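Long-range contact in nucleoprotein (Sendai virus, PDB 6M7D), which packages the viral RNA genome into a helical nucleocapsid, one subunit per six nucleotides, shielding it from nucleases and presenting it as template for RNA synthesis: residues 233-238 with 307-312. Numbering follows the deposited sequence.
Sequences MVETLV and GPRAPF
F312 lays its ring obliquely against three aliphatic side chains, V234, L237 and V238, that lie on one side of helix 227-239, V234 and V238 about a turn apart. V234 meets the root of the ring, with CG1 3.7 Å from F312 CG; L237 CD1 comes to 4.1 Å from F312 CE1; and CG2 of V238 rests 3.7 Å from F312 CE2. The beta-branched valines hold their methyls close to the helix backbone, while the longer leucine reaches CE1. P311 covers one face of the same ring, its CB 4.0 Å above the plane over the centre, so the phenyl is held by its own loop as well as by the helix.

V238 touches both the apolar patch and the charged pair. Its CG1, anti to the backbone N (chi1 169°), faces P308 CB at 3.9 Å and lies over one face of the R309 guanidinium. R309 passes across V238 at about a right angle, CG touching CG2, and carries its charge on to E235. A bend at chi2 turns the carboxylate of E235 toward the loop, although its CB starts away from it. R309 NH2 donates to the syn lone pair of E235 OE2, 3.1 Å away and nearly straight at 168°. NH1 lies beside OE1 in the same salt bridge, though its modelled closeness is doubtful; the carboxylate and guanidinium planes are 41° apart. Both residues are partly exposed, as suits long charged chains bordering a hydrophobic contact.

Within Ncore, as assigned by similarity, the contact joins helix 227-239 to the loop after helix 290-305, its nearest atom about 10 Å from the bound RNA. Y303 of helix 290-305 touches A310 and P311, while M233, T236 and L237 pack on W175 of helix 163-181.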
loop_
_atom_site.group_PDB
_atom_site.type_symbol
_atom_site.label_atom_id
_atom_site.label_comp_id
_atom_site.label_asym_id
_atom_site.label_seq_id
_atom_site.Cartn_x
_atom_site.Cartn_y
_atom_site.Cartn_z
ATOM N N MET A 233 -5.515 -8.618 -0.059
ATOM C CA MET A 233 -5.609 -7.398 0.731
ATOM C C MET A 233 -6.191 -6.248 -0.084
ATOM O O MET A 233 -7.034 -5.488 0.406
ATOM C CB MET A 233 -4.236 -7.048 1.291
ATOM C CG MET A 233 -3.701 -8.109 2.225
ATOM S SD MET A 233 -2.005 -7.839 2.729
ATOM C CE MET A 233 -2.244 -6.729 4.099
ATOM N N VAL A 234 -5.724 -6.114 -1.327
ATOM C CA VAL A 234 -6.242 -5.043 -2.228
ATOM C C VAL A 234 -7.730 -5.314 -2.464
ATOM O O VAL A 234 -8.516 -4.350 -2.440
ATOM C CB VAL A 234 -5.456 -5.000 -3.552
ATOM C CG1 VAL A 234 -6.207 -4.230 -4.628
ATOM C CG2 VAL A 234 -4.061 -4.430 -3.358
ATOM N N GLU A 235 -8.091 -6.587 -2.646
ATOM C CA GLU A 235 -9.505 -6.990 -2.880
ATOM C C GLU A 235 -10.348 -6.631 -1.653
ATOM O O GLU A 235 -11.460 -6.109 -1.838
ATOM C CB GLU A 235 -9.578 -8.492 -3.156
ATOM C CG GLU A 235 -10.945 -8.949 -3.628
ATOM C CD GLU A 235 -11.416 -8.289 -4.912
ATOM O OE1 GLU A 235 -10.662 -7.461 -5.459
ATOM O OE2 GLU A 235 -12.535 -8.604 -5.361
ATOM N N THR A 236 -9.815 -6.872 -0.450
ATOM C CA THR A 236 -10.546 -6.561 0.806
ATOM C C THR A 236 -10.799 -5.054 0.876
ATOM O O THR A 236 -11.926 -4.655 1.218
ATOM C CB THR A 236 -9.709 -6.964 2.027
ATOM O OG1 THR A 236 -9.362 -8.345 1.915
ATOM C CG2 THR A 236 -10.419 -6.714 3.338
ATOM N N LEU A 237 -9.784 -4.260 0.527
ATOM C CA LEU A 237 -9.871 -2.777 0.545
ATOM C C LEU A 237 -10.900 -2.282 -0.476
ATOM O O LEU A 237 -11.670 -1.369 -0.134
ATOM C CB LEU A 237 -8.489 -2.204 0.217
ATOM C CG LEU A 237 -7.556 -2.010 1.408
ATOM C CD1 LEU A 237 -6.172 -1.584 0.944
ATOM C CD2 LEU A 237 -8.130 -0.989 2.378
ATOM N N VAL A 238 -10.938 -2.891 -1.665
ATOM C CA VAL A 238 -11.817 -2.391 -2.716
ATOM C C VAL A 238 -13.254 -2.840 -2.481
ATOM O O VAL A 238 -14.192 -2.046 -2.590
ATOM C CB VAL A 238 -11.299 -2.838 -4.092
ATOM C CG1 VAL A 238 -12.327 -2.563 -5.159
ATOM C CG2 VAL A 238 -10.019 -2.123 -4.410
ATOM N N GLY A 307 -11.151 2.501 -11.992
ATOM C CA GLY A 307 -12.077 2.513 -10.886
ATOM C C GLY A 307 -11.416 2.544 -9.525
ATOM O O GLY A 307 -10.417 3.228 -9.309
ATOM N N PRO A 308 -11.989 1.812 -8.564
ATOM C CA PRO A 308 -11.412 1.779 -7.215
ATOM C C PRO A 308 -10.135 0.972 -7.109
ATOM O O PRO A 308 -9.450 1.081 -6.087
ATOM C CB PRO A 308 -12.525 1.151 -6.372
ATOM C CG PRO A 308 -13.731 1.214 -7.205
ATOM C CD PRO A 308 -13.286 1.128 -8.609
ATOM N N ARG A 309 -9.802 0.159 -8.102
ATOM C CA ARG A 309 -8.547 -0.573 -8.117
ATOM C C ARG A 309 -7.424 0.193 -8.789
ATOM O O ARG A 309 -6.310 -0.319 -8.870
ATOM C CB ARG A 309 -8.722 -1.914 -8.819
ATOM C CG ARG A 309 -9.488 -2.926 -8.028
ATOM C CD ARG A 309 -10.007 -4.000 -8.934
ATOM N NE ARG A 309 -11.236 -4.568 -8.410
ATOM C CZ ARG A 309 -11.295 -5.708 -7.742
ATOM N NH1 ARG A 309 -10.189 -6.402 -7.532
ATOM N NH2 ARG A 309 -12.457 -6.152 -7.293
ATOM N N ALA A 310 -7.700 1.392 -9.283
ATOM C CA ALA A 310 -6.646 2.219 -9.858
ATOM C C ALA A 310 -5.536 2.563 -8.875
ATOM O O ALA A 310 -4.374 2.631 -9.307
ATOM C CB ALA A 310 -7.265 3.490 -10.435
ATOM N N PRO A 311 -5.796 2.814 -7.586
ATOM C CA PRO A 311 -4.691 3.090 -6.666
ATOM C C PRO A 311 -3.758 1.925 -6.438
ATOM O O PRO A 311 -2.722 2.112 -5.799
ATOM C CB PRO A 311 -5.411 3.467 -5.376
ATOM C CG PRO A 311 -6.680 3.977 -5.812
ATOM C CD PRO A 311 -7.081 3.151 -6.953
ATOM N N PHE A 312 -4.074 0.733 -6.930
ATOM C CA PHE A 312 -3.289 -0.447 -6.603
ATOM C C PHE A 312 -2.712 -1.119 -7.831
ATOM O O PHE A 312 -2.240 -2.249 -7.739
ATOM C CB PHE A 312 -4.127 -1.438 -5.799
ATOM C CG PHE A 312 -4.932 -0.793 -4.732
ATOM C CD1 PHE A 312 -4.336 -0.383 -3.561
ATOM C CD2 PHE A 312 -6.276 -0.564 -4.910
ATOM C CE1 PHE A 312 -5.064 0.225 -2.593
ATOM C CE2 PHE A 312 -7.002 0.042 -3.940
ATOM C CZ PHE A 312 -6.395 0.437 -2.778
#